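Local coordinates for Abbfa_003403 (Acinetobacter baumannii, PDB 4ZXH), which is a four-domain nonribosomal peptide synthetase that probably activates an amino acid, loads it on a phosphopantetheine carrier, condenses it with an acyl partner and releases the product, at residues I215-P220 with T423-A428; G229-F234 with P393-E398; Y782-E787 with D858-H863. All coordinates share one frame; numbering follows the deposited sequence.

Overall arrangement
Contacts 1 and 2 both lie in the condensation domain: strand 229-235 of contact 2 pairs with strand 414-422, which leads into 423-428 of contact 1, and T423 CG2 packs on S230 CB at 3.6 Å. Contact 3 is in the adenylation part, its centre about 15 Å from that of contact 1; R856 bonds L217 O of contact 1 and also T862 OG1 of contact 3, which bonds H864 as well. Contacts 1 and 3 are partly buried and combine backbone bonds with leucine packing, contact 1 adding a capped helix start and contact 3 an arginine between two aspartates. Contact 2 is a surface contact, almost wholly polar, around an arginine-glutamate pair internal to the loop 393-398.

Contact 1: I215-P220 with T423-A428; sequences IPLDYP and TDLFSA
D218 and S427 meet at the N-cap of helix 428-447, where a loop leading to strand 229-235 of the condensation domain lies against the loop that starts the helix. D218 OD2 accepts from S427 N at 3.1 Å, with an N-H...O angle of 168°; the donor comes from the anti side, 27° out of the carboxylate plane. The same oxygen takes a weak bond from S427 OG and another hydrogen bond from S430 OG, so three groups converge on it. S427 OG is turned between its backbone N and carbonyl carbon (chi1 69°), which lets it also accept from S430 N as the capping atom. A second shared acceptor is L425 O. It receives D218 N at 2.8 Å and, more weakly, Y219 N at 3.3 Å. Beside these bonds the side chains pack: L217 CD1 lies 4.0 Å from L425 CD2, the two leucines pointing the same way. L217 CD2 touches F426 CZ at 3.6 Å, and I215 CG2 touches F426 CE1, the two side chains crossing at about a right angle. L217 O accepts from R856 NH1, tying this loop to the adenylation part. The Y219 ring, with D218 CB over the centre of one face, runs beside the other loop until its OH lies 3.4 Å from S427 CB.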
ATOM      1  N   ILE A 215      13.457   1.613  -4.908  1.00 34.14           N
ATOM      2  CA  ILE A 215      14.331   0.463  -4.796  1.00 36.57           C
ATOM      3  C   ILE A 215      13.504  -0.813  -4.865  1.00 40.91           C
ATOM      4  O   ILE A 215      12.519  -0.957  -4.142  1.00 46.35           O
ATOM      5  CB  ILE A 215      15.130   0.500  -3.495  1.00 38.97           C
ATOM      6  CG1 ILE A 215      16.063   1.709  -3.502  1.00 47.50           C
ATOM      7  CG2 ILE A 215      15.946  -0.777  -3.328  1.00 34.99           C
ATOM      8  CD1 ILE A 215      16.718   1.975  -2.172  1.00 48.56           C
ATOM      9  N   PRO A 216      13.889  -1.743  -5.747  1.00 44.01           N
ATOM     10  CA  PRO A 216      13.153  -3.012  -5.851  1.00 40.20           C
ATOM     11  C   PRO A 216      13.124  -3.774  -4.523  1.00 39.01           C
ATOM     12  O   PRO A 216      14.173  -3.986  -3.896  1.00 48.36           O
ATOM     13  CB  PRO A 216      13.936  -3.792  -6.910  1.00 41.17           C
ATOM     14  CG  PRO A 216      14.681  -2.747  -7.668  1.00 47.94           C
ATOM     15  CD  PRO A 216      15.032  -1.690  -6.671  1.00 42.22           C
ATOM     16  N   LEU A 217      11.924  -4.163  -4.096  1.00 37.17           N
ATOM     17  CA  LEU A 217      11.763  -4.901  -2.858  1.00 35.37           C
ATOM     18  C   LEU A 217      11.735  -6.389  -3.146  1.00 41.23           C
ATOM     19  O   LEU A 217      11.458  -6.807  -4.269  1.00 47.77           O
ATOM     20  CB  LEU A 217      10.491  -4.485  -2.134  1.00 27.81           C
ATOM     21  CG  LEU A 217      10.252  -2.993  -1.958  1.00 26.95           C
ATOM     22  CD1 LEU A 217       8.989  -2.767  -1.127  1.00 25.85           C
ATOM     23  CD2 LEU A 217      11.465  -2.318  -1.336  1.00 26.58           C
ATOM     24  N   ASP A 218      12.037  -7.182  -2.124  1.00 35.17           N
ATOM     25  CA  ASP A 218      11.958  -8.627  -2.231  1.00 36.20           C
ATOM     26  C   ASP A 218      10.567  -9.125  -1.879  1.00 34.88           C
ATOM     27  O   ASP A 218      10.164 -10.208  -2.288  1.00 46.05           O
ATOM     28  CB  ASP A 218      12.999  -9.276  -1.330  1.00 35.29           C
ATOM     29  CG  ASP A 218      14.406  -9.104  -1.861  1.00 47.27           C
ATOM     30  OD1 ASP A 218      14.638  -9.392  -3.056  1.00 59.95           O
ATOM     31  OD2 ASP A 218      15.279  -8.663  -1.088  1.00 54.26           O
ATOM     32  N   TYR A 219       9.835  -8.318  -1.125  1.00 33.25           N
ATOM     33  CA  TYR A 219       8.494  -8.669  -0.684  1.00 34.45           C
ATOM     34  C   TYR A 219       7.581  -7.477  -0.897  1.00 37.35           C
ATOM     35  O   TYR A 219       8.053  -6.346  -0.953  1.00 42.56           O
ATOM     36  CB  TYR A 219       8.508  -9.092   0.790  1.00 32.99           C
ATOM     37  CG  TYR A 219       9.636 -10.040   1.118  1.00 37.14           C
ATOM     38  CD1 TYR A 219       9.676 -11.315   0.559  1.00 34.16           C
ATOM     39  CD2 TYR A 219      10.669  -9.664   1.977  1.00 30.24           C
ATOM     40  CE1 TYR A 219      10.719 -12.193   0.841  1.00 33.72           C
ATOM     41  CE2 TYR A 219      11.715 -10.543   2.260  1.00 28.20           C
ATOM     42  CZ  TYR A 219      11.730 -11.805   1.683  1.00 38.76           C
ATOM     43  OH  TYR A 219      12.755 -12.693   1.943  1.00 50.45           O
ATOM     44  N   PRO A 220       6.271  -7.720  -1.032  1.00 41.02           N
ATOM     45  CA  PRO A 220       5.322  -6.606  -1.139  1.00 41.90           C
ATOM     46  C   PRO A 220       5.206  -5.798   0.161  1.00 37.55           C
ATOM     47  O   PRO A 220       5.121  -6.361   1.262  1.00 42.28           O
ATOM     48  CB  PRO A 220       3.999  -7.308  -1.469  1.00 38.11           C
ATOM     49  CG  PRO A 220       4.167  -8.699  -0.959  1.00 28.41           C
ATOM     50  CD  PRO A 220       5.609  -9.027  -1.180  1.00 38.84           C
ATOM     51  N   THR A 423      12.899  -6.127   7.479  1.00 26.80           N
ATOM     52  CA  THR A 423      12.780  -7.522   7.029  1.00 28.21           C
ATOM     53  C   THR A 423      11.427  -7.900   6.395  1.00 29.01           C
ATOM     54  O   THR A 423      11.203  -9.060   6.039  1.00 30.64           O
ATOM     55  CB  THR A 423      13.032  -8.512   8.182  1.00 29.37           C
ATOM     56  OG1 THR A 423      12.105  -8.265   9.248  1.00 43.37           O
ATOM     57  CG2 THR A 423      14.416  -8.370   8.692  1.00 25.28           C
ATOM     58  N   ASP A 424      10.524  -6.940   6.262  1.00 26.72           N
ATOM     59  CA  ASP A 424       9.291  -7.189   5.515  1.00 28.63           C
ATOM     60  C   ASP A 424       9.463  -6.747   4.060  1.00 32.21           C
ATOM     61  O   ASP A 424       8.644  -7.057   3.202  1.00 37.22           O
ATOM     62  CB  ASP A 424       8.094  -6.472   6.152  1.00 24.14           C
ATOM     63  CG  ASP A 424       7.588  -7.169   7.415  1.00 34.37           C
ATOM     64  OD1 ASP A 424       8.015  -8.307   7.708  1.00 38.50           O
ATOM     65  OD2 ASP A 424       6.738  -6.577   8.114  1.00 48.25           O
ATOM     66  N   LEU A 425      10.550  -6.038   3.790  1.00 30.29           N
ATOM     67  CA  LEU A 425      10.836  -5.555   2.453  1.00 32.20           C
ATOM     68  C   LEU A 425      12.034  -6.266   1.820  1.00 37.04           C
ATOM     69  O   LEU A 425      12.031  -6.566   0.622  1.00 37.60           O
ATOM     70  CB  LEU A 425      11.085  -4.053   2.492  1.00 32.00           C
ATOM     71  CG  LEU A 425      10.002  -3.289   3.246  1.00 31.80           C
ATOM     72  CD1 LEU A 425      10.225  -1.795   3.116  1.00 27.87           C
ATOM     73  CD2 LEU A 425       8.624  -3.683   2.751  1.00 31.12           C
ATOM     74  N   PHE A 426      13.054  -6.538   2.629  1.00 36.12           N
ATOM     75  CA  PHE A 426      14.299  -7.090   2.115  1.00 32.05           C
ATOM     76  C   PHE A 426      14.692  -8.421   2.745  1.00 43.01           C
ATOM     77  O   PHE A 426      14.430  -8.683   3.927  1.00 50.42           O
ATOM     78  CB  PHE A 426      15.415  -6.076   2.312  1.00 29.51           C
ATOM     79  CG  PHE A 426      15.175  -4.786   1.600  1.00 30.20           C
ATOM     80  CD1 PHE A 426      15.184  -4.738   0.212  1.00 35.65           C
ATOM     81  CD2 PHE A 426      14.921  -3.625   2.306  1.00 25.57           C
ATOM     82  CE1 PHE A 426      14.950  -3.542  -0.469  1.00 31.51           C
ATOM     83  CE2 PHE A 426      14.694  -2.421   1.642  1.00 25.63           C
ATOM     84  CZ  PHE A 426      14.711  -2.382   0.254  1.00 31.77           C
ATOM     85  N   SER A 427      15.321  -9.267   1.940  1.00 41.26           N
ATOM     86  CA  SER A 427      15.844 -10.537   2.421  1.00 41.43           C
ATOM     87  C   SER A 427      17.241 -10.329   3.014  1.00 43.12           C
ATOM     88  O   SER A 427      17.865  -9.288   2.790  1.00 38.94           O
ATOM     89  CB  SER A 427      15.889 -11.555   1.284  1.00 33.80           C
ATOM     90  OG  SER A 427      16.882 -11.197   0.326  1.00 36.38           O
ATOM     91  N   ALA A 428      17.737 -11.313   3.759  1.00 44.84           N
ATOM     92  CA  ALA A 428      19.086 -11.216   4.313  1.00 39.34           C
ATOM     93  C   ALA A 428      20.086 -11.157   3.181  1.00 43.98           C
ATOM     94  O   ALA A 428      21.081 -10.440   3.250  1.00 31.77           O
ATOM     95  CB  ALA A 428      19.391 -12.394   5.223  1.00 30.50           C
TER

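Contact 2: G229-F234 with P393-E398; sequences GSSLVF and PVRQQE
R395 NH2 is shared between two acceptors, G229 O across the contact and E398 OE1 in its own loop. The bond to G229 O is weak, 3.2 Å long with an N-H...O angle of 126°, although the oxygen sits at the guanidinium edge in its plane. The stronger hold is within the loop 393-398, where R395 grips the E398 carboxylate side-on with two nitrogens, one to each oxygen. R395 NE meets the syn lone pair of E398 OE2 at 2.9 Å, only 12° out of the guanidinium plane. NH2 reaches E398 OE1 less squarely, approaching 30° out of the carboxylate plane. The chain bends at chi3, which turns the guanidinium to E398. The loop runs from strand 387-391, which belongs to the sheet containing strand 40-49, to strand 403-411 of the other sheet, and strand 229-235 is at the edge of that second sheet. This path is consistent with the latch crossover that joins the two lobes of a condensation domain; R395 N bonds E112 OE2 and V394 packs on helix 104-115, in the lobe of the first sheet. E398 OE1 has a further partner in K116 NZ, so two cationic side chains, R395 and K116, bind the buried carboxylate and would probably favour its ionised form. S231 OG also approaches E398 OE2, but the modelled separation is too short to trust in detail. Over one face of the R395 guanidinium lies S230 OG, 3.6 Å from R395 NH2, and this hydroxyl is weakly bonded to Y421 OH.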
ATOM      1  N   GLY A 229      12.892  -5.112  11.967  1.00 34.20           N
ATOM      2  CA  GLY A 229      14.115  -4.950  11.206  1.00 29.37           C
ATOM      3  C   GLY A 229      15.187  -5.951  11.571  1.00 29.67           C
ATOM      4  O   GLY A 229      14.991  -6.802  12.446  1.00 33.06           O
ATOM      5  N   SER A 230      16.328  -5.839  10.902  1.00 25.69           N
ATOM      6  CA  SER A 230      17.491  -6.636  11.237  1.00 25.12           C
ATOM      7  C   SER A 230      18.732  -5.809  10.947  1.00 22.89           C
ATOM      8  O   SER A 230      18.621  -4.698  10.432  1.00 30.54           O
ATOM      9  CB  SER A 230      17.502  -7.946  10.451  1.00 26.34           C
ATOM     10  OG  SER A 230      18.681  -8.676  10.735  1.00 38.18           O
ATOM     11  N   SER A 231      19.907  -6.341  11.270  1.00 30.31           N
ATOM     12  CA  SER A 231      21.154  -5.565  11.204  1.00 31.14           C
ATOM     13  C   SER A 231      22.256  -6.387  10.594  1.00 29.61           C
ATOM     14  O   SER A 231      22.386  -7.558  10.917  1.00 35.90           O
ATOM     15  CB  SER A 231      21.611  -5.105  12.594  1.00 30.28           C
ATOM     16  OG  SER A 231      20.604  -4.386  13.286  1.00 39.81           O
ATOM     17  N   LEU A 232      23.056  -5.778   9.728  1.00 29.48           N
ATOM     18  CA  LEU A 232      24.207  -6.463   9.137  1.00 27.59           C
ATOM     19  C   LEU A 232      25.509  -5.680   9.380  1.00 32.64           C
ATOM     20  O   LEU A 232      25.721  -4.628   8.786  1.00 35.18           O
ATOM     21  CB  LEU A 232      23.979  -6.678   7.642  1.00 28.47           C
ATOM     22  CG  LEU A 232      25.172  -7.191   6.833  1.00 39.16           C
ATOM     23  CD1 LEU A 232      25.735  -8.444   7.431  1.00 33.85           C
ATOM     24  CD2 LEU A 232      24.751  -7.442   5.395  1.00 39.65           C
ATOM     25  N   VAL A 233      26.375  -6.179  10.259  1.00 34.71           N
ATOM     26  CA  VAL A 233      27.630  -5.478  10.532  1.00 31.17           C
ATOM     27  C   VAL A 233      28.695  -5.795   9.474  1.00 31.00           C
ATOM     28  O   VAL A 233      28.943  -6.959   9.144  1.00 39.09           O
ATOM     29  CB  VAL A 233      28.158  -5.824  11.941  1.00 33.60           C
ATOM     30  CG1 VAL A 233      29.451  -5.059  12.236  1.00 29.80           C
ATOM     31  CG2 VAL A 233      27.089  -5.486  12.982  1.00 27.37           C
ATOM     32  N   PHE A 234      29.303  -4.759   8.915  1.00 31.67           N
ATOM     33  CA  PHE A 234      30.360  -4.952   7.926  1.00 36.77           C
ATOM     34  C   PHE A 234      31.581  -4.107   8.288  1.00 40.21           C
ATOM     35  O   PHE A 234      31.501  -3.260   9.173  1.00 40.56           O
ATOM     36  CB  PHE A 234      29.865  -4.594   6.526  1.00 33.98           C
ATOM     37  CG  PHE A 234      29.436  -3.155   6.382  1.00 45.13           C
ATOM     38  CD1 PHE A 234      28.174  -2.746   6.796  1.00 31.59           C
ATOM     39  CD2 PHE A 234      30.296  -2.209   5.841  1.00 38.44           C
ATOM     40  CE1 PHE A 234      27.786  -1.422   6.680  1.00 32.73           C
ATOM     41  CE2 PHE A 234      29.911  -0.878   5.715  1.00 33.97           C
ATOM     42  CZ  PHE A 234      28.664  -0.483   6.136  1.00 33.49           C
ATOM     43  N   PRO A 393      27.663  -7.377  22.365  1.00 34.23           N
ATOM     44  CA  PRO A 393      26.865  -6.795  21.277  1.00 24.63           C
ATOM     45  C   PRO A 393      25.415  -7.248  21.273  1.00 29.67           C
ATOM     46  O   PRO A 393      25.088  -8.405  21.522  1.00 32.70           O
ATOM     47  CB  PRO A 393      27.580  -7.281  20.019  1.00 25.58           C
ATOM     48  CG  PRO A 393      28.984  -7.642  20.491  1.00 33.73           C
ATOM     49  CD  PRO A 393      28.794  -8.179  21.863  1.00 26.37           C
ATOM     50  N   VAL A 394      24.541  -6.306  20.973  1.00 35.67           N
ATOM     51  CA  VAL A 394      23.115  -6.540  20.960  1.00 30.03           C
ATOM     52  C   VAL A 394      22.484  -5.832  19.756  1.00 30.73           C
ATOM     53  O   VAL A 394      22.617  -4.616  19.612  1.00 32.84           O
ATOM     54  CB  VAL A 394      22.460  -6.031  22.270  1.00 29.18           C
ATOM     55  CG1 VAL A 394      20.976  -5.957  22.114  1.00 43.62           C
ATOM     56  CG2 VAL A 394      22.785  -6.953  23.408  1.00 25.65           C
ATOM     57  N   ARG A 395      21.817  -6.579  18.881  1.00 29.94           N
ATOM     58  CA  ARG A 395      20.982  -5.934  17.878  1.00 34.00           C
ATOM     59  C   ARG A 395      20.020  -4.948  18.572  1.00 33.64           C
ATOM     60  O   ARG A 395      19.376  -5.293  19.560  1.00 35.86           O
ATOM     61  CB  ARG A 395      20.202  -6.966  17.076  1.00 29.43           C
ATOM     62  CG  ARG A 395      21.035  -7.768  16.074  1.00 26.09           C
ATOM     63  CD  ARG A 395      20.233  -8.966  15.512  1.00 40.27           C
ATOM     64  NE  ARG A 395      18.956  -8.577  14.908  1.00 48.67           N
ATOM     65  CZ  ARG A 395      18.040  -9.428  14.449  1.00 43.49           C
ATOM     66  NH1 ARG A 395      18.233 -10.737  14.517  1.00 46.13           N
ATOM     67  NH2 ARG A 395      16.922  -8.961  13.915  1.00 40.65           N
ATOM     68  N   GLN A 396      19.946  -3.713  18.090  1.00 28.71           N
ATOM     69  CA  GLN A 396      19.064  -2.737  18.724  1.00 20.91           C
ATOM     70  C   GLN A 396      18.642  -1.614  17.765  1.00 25.04           C
ATOM     71  O   GLN A 396      19.256  -1.406  16.713  1.00 28.20           O
ATOM     72  CB  GLN A 396      19.733  -2.159  19.981  1.00 27.96           C
ATOM     73  CG  GLN A 396      21.068  -1.504  19.756  1.00 20.51           C
ATOM     74  CD  GLN A 396      20.920  -0.009  19.628  1.00 26.20           C
ATOM     75  OE1 GLN A 396      20.393   0.657  20.533  1.00 24.78           O
ATOM     76  NE2 GLN A 396      21.335   0.532  18.481  1.00 28.01           N
ATOM     77  N   GLN A 397      17.590  -0.898  18.152  1.00 25.09           N
ATOM     78  CA  GLN A 397      16.886   0.055  17.280  1.00 33.65           C
ATOM     79  C   GLN A 397      16.728  -0.453  15.838  1.00 32.32           C
ATOM     80  O   GLN A 397      17.285   0.114  14.891  1.00 42.21           O
ATOM     81  CB  GLN A 397      17.585   1.422  17.232  1.00 33.42           C
ATOM     82  CG  GLN A 397      18.252   1.898  18.522  1.00 42.19           C
ATOM     83  CD  GLN A 397      18.381   3.410  18.669  1.00 40.95           C
ATOM     84  OE1 GLN A 397      18.070   4.176  17.773  1.00 38.36           O
ATOM     85  NE2 GLN A 397      18.990   3.817  19.763  1.00 55.56           N
ATOM     86  N   GLU A 398      15.963  -1.514  15.657  1.00 21.40           N
ATOM     87  CA  GLU A 398      15.749  -2.015  14.309  1.00 20.63           C
ATOM     88  C   GLU A 398      14.350  -1.687  13.805  1.00 25.26           C
ATOM     89  O   GLU A 398      13.370  -1.790  14.548  1.00 33.42           O
ATOM     90  CB  GLU A 398      16.010  -3.519  14.255  1.00 19.82           C
ATOM     91  CG  GLU A 398      17.449  -3.846  14.530  1.00 26.09           C
ATOM     92  CD  GLU A 398      17.719  -5.331  14.638  1.00 35.11           C
ATOM     93  OE1 GLU A 398      16.836  -6.059  15.141  1.00 45.85           O
ATOM     94  OE2 GLU A 398      18.838  -5.761  14.261  1.00 25.74           O
TER

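Contact 3: Y782-E787 with D858-H863; sequences YIDLGE and DGRLTH
R860 lies across D784, the two side chains crossing at about a right angle, and its atoms meet the aspartate one after another. CB starts 3.9 Å from D784 OD2, and CG closes to 3.7 Å from the same oxygen. CD lies 3.7 Å from D784 CG, and the chain bends about the CG-CD bond (chi3 -50°). NE then turns to D858 OD2 in a salt bridge whose hydrogen bond, 3.0 Å, is weak in angle. At the tip, NH1 lies 3.5 Å from D784 CB and makes a long salt bridge of 3.6 Å with D784 OD1, which sits at the guanidinium edge in its plane. The carboxylate and guanidinium planes are 71° apart, and a single nitrogen, NH1, makes the salt bridge. The other oxygen of D784, OD2, accepts from G786 N from above the carboxylate plane, forming an Asx turn. The loop 782-787 leads from strand 773-777 to strand 787-788, at the edge of the large mixed sheet of the adenylation part, and lies against strand 861-863 of the separate antiparallel sheet. One backbone bond ties them, L785 N to L861 O at 2.8 Å. L785, which is buried, sets CD1 against L861 CB, and V853 of the neighbouring strand touches both leucines. CD2 of L785 reaches H863 CB at 3.8 Å, beside the histidine ring that meets Y763.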
ATOM      1  N   TYR A 782       6.879 -18.749  -4.534  1.00 53.70           N
ATOM      2  CA  TYR A 782       8.183 -18.677  -5.194  1.00 52.90           C
ATOM      3  C   TYR A 782       8.086 -18.887  -6.714  1.00 55.90           C
ATOM      4  O   TYR A 782       8.310 -19.988  -7.239  1.00 50.71           O
ATOM      5  CB  TYR A 782       9.134 -19.692  -4.551  1.00 50.15           C
ATOM      6  CG  TYR A 782       9.407 -19.378  -3.085  1.00 60.04           C
ATOM      7  CD1 TYR A 782      10.441 -18.524  -2.718  1.00 64.81           C
ATOM      8  CD2 TYR A 782       8.614 -19.918  -2.072  1.00 61.91           C
ATOM      9  CE1 TYR A 782      10.689 -18.225  -1.382  1.00 74.13           C
ATOM     10  CE2 TYR A 782       8.849 -19.626  -0.737  1.00 66.98           C
ATOM     11  CZ  TYR A 782       9.891 -18.778  -0.388  1.00 75.56           C
ATOM     12  OH  TYR A 782      10.141 -18.479   0.951  1.00 73.34           O
ATOM     13  N   ILE A 783       7.748 -17.803  -7.408  1.00 58.30           N
ATOM     14  CA  ILE A 783       7.535 -17.817  -8.852  1.00 52.92           C
ATOM     15  C   ILE A 783       8.552 -16.938  -9.579  1.00 55.70           C
ATOM     16  O   ILE A 783       8.731 -15.769  -9.237  1.00 56.41           O
ATOM     17  CB  ILE A 783       6.113 -17.338  -9.207  1.00 43.33           C
ATOM     18  CG1 ILE A 783       5.075 -18.215  -8.515  1.00 38.40           C
ATOM     19  CG2 ILE A 783       5.895 -17.347 -10.703  1.00 35.37           C
ATOM     20  CD1 ILE A 783       3.670 -17.675  -8.630  1.00 43.53           C
ATOM     21  N   ASP A 784       9.213 -17.510 -10.581  1.00 58.67           N
ATOM     22  CA  ASP A 784      10.226 -16.802 -11.362  1.00 54.29           C
ATOM     23  C   ASP A 784      10.255 -17.384 -12.774  1.00 50.89           C
ATOM     24  O   ASP A 784       9.524 -18.332 -13.061  1.00 53.60           O
ATOM     25  CB  ASP A 784      11.620 -16.912 -10.709  1.00 53.06           C
ATOM     26  CG  ASP A 784      12.008 -18.357 -10.362  1.00 63.70           C
ATOM     27  OD1 ASP A 784      11.256 -19.032  -9.616  1.00 69.42           O
ATOM     28  OD2 ASP A 784      13.045 -18.836 -10.877  1.00 66.91           O
ATOM     29  N   LEU A 785      11.115 -16.837 -13.638  1.00 44.49           N
ATOM     30  CA  LEU A 785      11.243 -17.305 -15.019  1.00 36.29           C
ATOM     31  C   LEU A 785      11.964 -18.645 -15.101  1.00 37.61           C
ATOM     32  O   LEU A 785      12.004 -19.270 -16.159  1.00 42.07           O
ATOM     33  CB  LEU A 785      11.968 -16.269 -15.875  1.00 40.81           C
ATOM     34  CG  LEU A 785      11.259 -14.917 -15.967  1.00 48.98           C
ATOM     35  CD1 LEU A 785      12.087 -13.902 -16.742  1.00 56.26           C
ATOM     36  CD2 LEU A 785       9.916 -15.083 -16.602  1.00 48.33           C
ATOM     37  N   GLY A 786      12.524 -19.093 -13.986  1.00 38.49           N
ATOM     38  CA  GLY A 786      13.099 -20.420 -13.931  1.00 41.79           C
ATOM     39  C   GLY A 786      14.411 -20.618 -14.658  1.00 50.19           C
ATOM     40  O   GLY A 786      15.180 -19.681 -14.858  1.00 54.51           O
ATOM     41  N   GLU A 787      14.657 -21.862 -15.051  1.00 53.26           N
ATOM     42  CA  GLU A 787      15.911 -22.279 -15.660  1.00 58.22           C
ATOM     43  C   GLU A 787      15.886 -22.129 -17.181  1.00 59.33           C
ATOM     44  O   GLU A 787      14.880 -22.432 -17.824  1.00 59.04           O
ATOM     45  CB  GLU A 787      16.189 -23.735 -15.292  1.00 71.97           C
ATOM     46  CG  GLU A 787      16.433 -23.994 -13.807  1.00 84.79           C
ATOM     47  CD  GLU A 787      16.652 -25.478 -13.511  1.00101.55           C
ATOM     48  OE1 GLU A 787      15.828 -26.303 -13.971  1.00108.71           O
ATOM     49  OE2 GLU A 787      17.644 -25.822 -12.827  1.00103.62           O
ATOM     50  N   ASP A 858      19.223 -13.720  -5.373  1.00 70.26           N
ATOM     51  CA  ASP A 858      19.060 -15.161  -5.413  1.00 80.61           C
ATOM     52  C   ASP A 858      19.794 -15.810  -6.596  1.00 79.99           C
ATOM     53  O   ASP A 858      20.390 -16.878  -6.459  1.00 74.50           O
ATOM     54  CB  ASP A 858      17.561 -15.482  -5.477  1.00 84.35           C
ATOM     55  CG  ASP A 858      17.234 -16.845  -4.936  1.00 91.56           C
ATOM     56  OD1 ASP A 858      18.161 -17.670  -4.801  1.00 98.88           O
ATOM     57  OD2 ASP A 858      16.047 -17.092  -4.643  1.00 90.99           O
ATOM     58  N   GLY A 859      19.746 -15.151  -7.754  1.00 78.47           N
ATOM     59  CA  GLY A 859      20.197 -15.738  -9.006  1.00 70.55           C
ATOM     60  C   GLY A 859      19.006 -16.054  -9.899  1.00 63.55           C
ATOM     61  O   GLY A 859      19.158 -16.520 -11.030  1.00 64.05           O
ATOM     62  N   ARG A 860      17.812 -15.809  -9.370  1.00 53.63           N
ATOM     63  CA  ARG A 860      16.573 -16.018 -10.097  1.00 49.58           C
ATOM     64  C   ARG A 860      16.259 -14.801 -10.952  1.00 53.29           C
ATOM     65  O   ARG A 860      16.720 -13.699 -10.662  1.00 57.49           O
ATOM     66  CB  ARG A 860      15.409 -16.270  -9.135  1.00 54.11           C
ATOM     67  CG  ARG A 860      15.464 -17.582  -8.372  1.00 64.64           C
ATOM     68  CD  ARG A 860      14.226 -17.745  -7.503  1.00 65.71           C
ATOM     69  NE  ARG A 860      13.973 -16.560  -6.687  1.00 68.68           N
ATOM     70  CZ  ARG A 860      12.785 -15.973  -6.558  1.00 66.32           C
ATOM     71  NH1 ARG A 860      11.725 -16.466  -7.189  1.00 60.52           N
ATOM     72  NH2 ARG A 860      12.654 -14.896  -5.788  1.00 66.19           N
ATOM     73  N   LEU A 861      15.472 -15.006 -12.002  1.00 44.62           N
ATOM     74  CA  LEU A 861      14.964 -13.902 -12.799  1.00 41.57           C
ATOM     75  C   LEU A 861      13.474 -13.746 -12.574  1.00 45.26           C
ATOM     76  O   LEU A 861      12.727 -14.703 -12.727  1.00 48.41           O
ATOM     77  CB  LEU A 861      15.223 -14.137 -14.283  1.00 42.17           C
ATOM     78  CG  LEU A 861      16.667 -14.339 -14.709  1.00 42.39           C
ATOM     79  CD1 LEU A 861      16.682 -14.509 -16.206  1.00 44.47           C
ATOM     80  CD2 LEU A 861      17.493 -13.141 -14.284  1.00 38.73           C
ATOM     81  N   THR A 862      13.024 -12.552 -12.223  1.00 36.33           N
ATOM     82  CA  THR A 862      11.589 -12.326 -12.171  1.00 40.09           C
ATOM     83  C   THR A 862      11.217 -11.285 -13.213  1.00 45.61           C
ATOM     84  O   THR A 862      12.043 -10.444 -13.606  1.00 36.22           O
ATOM     85  CB  THR A 862      11.097 -11.902 -10.759  1.00 39.35           C
ATOM     86  OG1 THR A 862      11.672 -10.647 -10.371  1.00 41.49           O
ATOM     87  CG2 THR A 862      11.474 -12.954  -9.744  1.00 38.97           C
ATOM     88  N   HIS A 863       9.967 -11.369 -13.659  1.00 45.52           N
ATOM     89  CA  HIS A 863       9.482 -10.648 -14.822  1.00 34.18           C
ATOM     90  C   HIS A 863       8.584  -9.510 -14.374  1.00 37.54           C
ATOM     91  O   HIS A 863       7.813  -9.660 -13.429  1.00 48.11           O
ATOM     92  CB  HIS A 863       8.731 -11.608 -15.723  1.00 35.75           C
ATOM     93  CG  HIS A 863       8.495 -11.090 -17.099  1.00 45.07           C
ATOM     94  ND1 HIS A 863       7.507 -10.175 -17.388  1.00 46.93           N
ATOM     95  CD2 HIS A 863       9.096 -11.384 -18.276  1.00 48.58           C
ATOM     96  CE1 HIS A 863       7.516  -9.925 -18.687  1.00 46.56           C
ATOM     97  NE2 HIS A 863       8.480 -10.632 -19.245  1.00 45.07           N
TER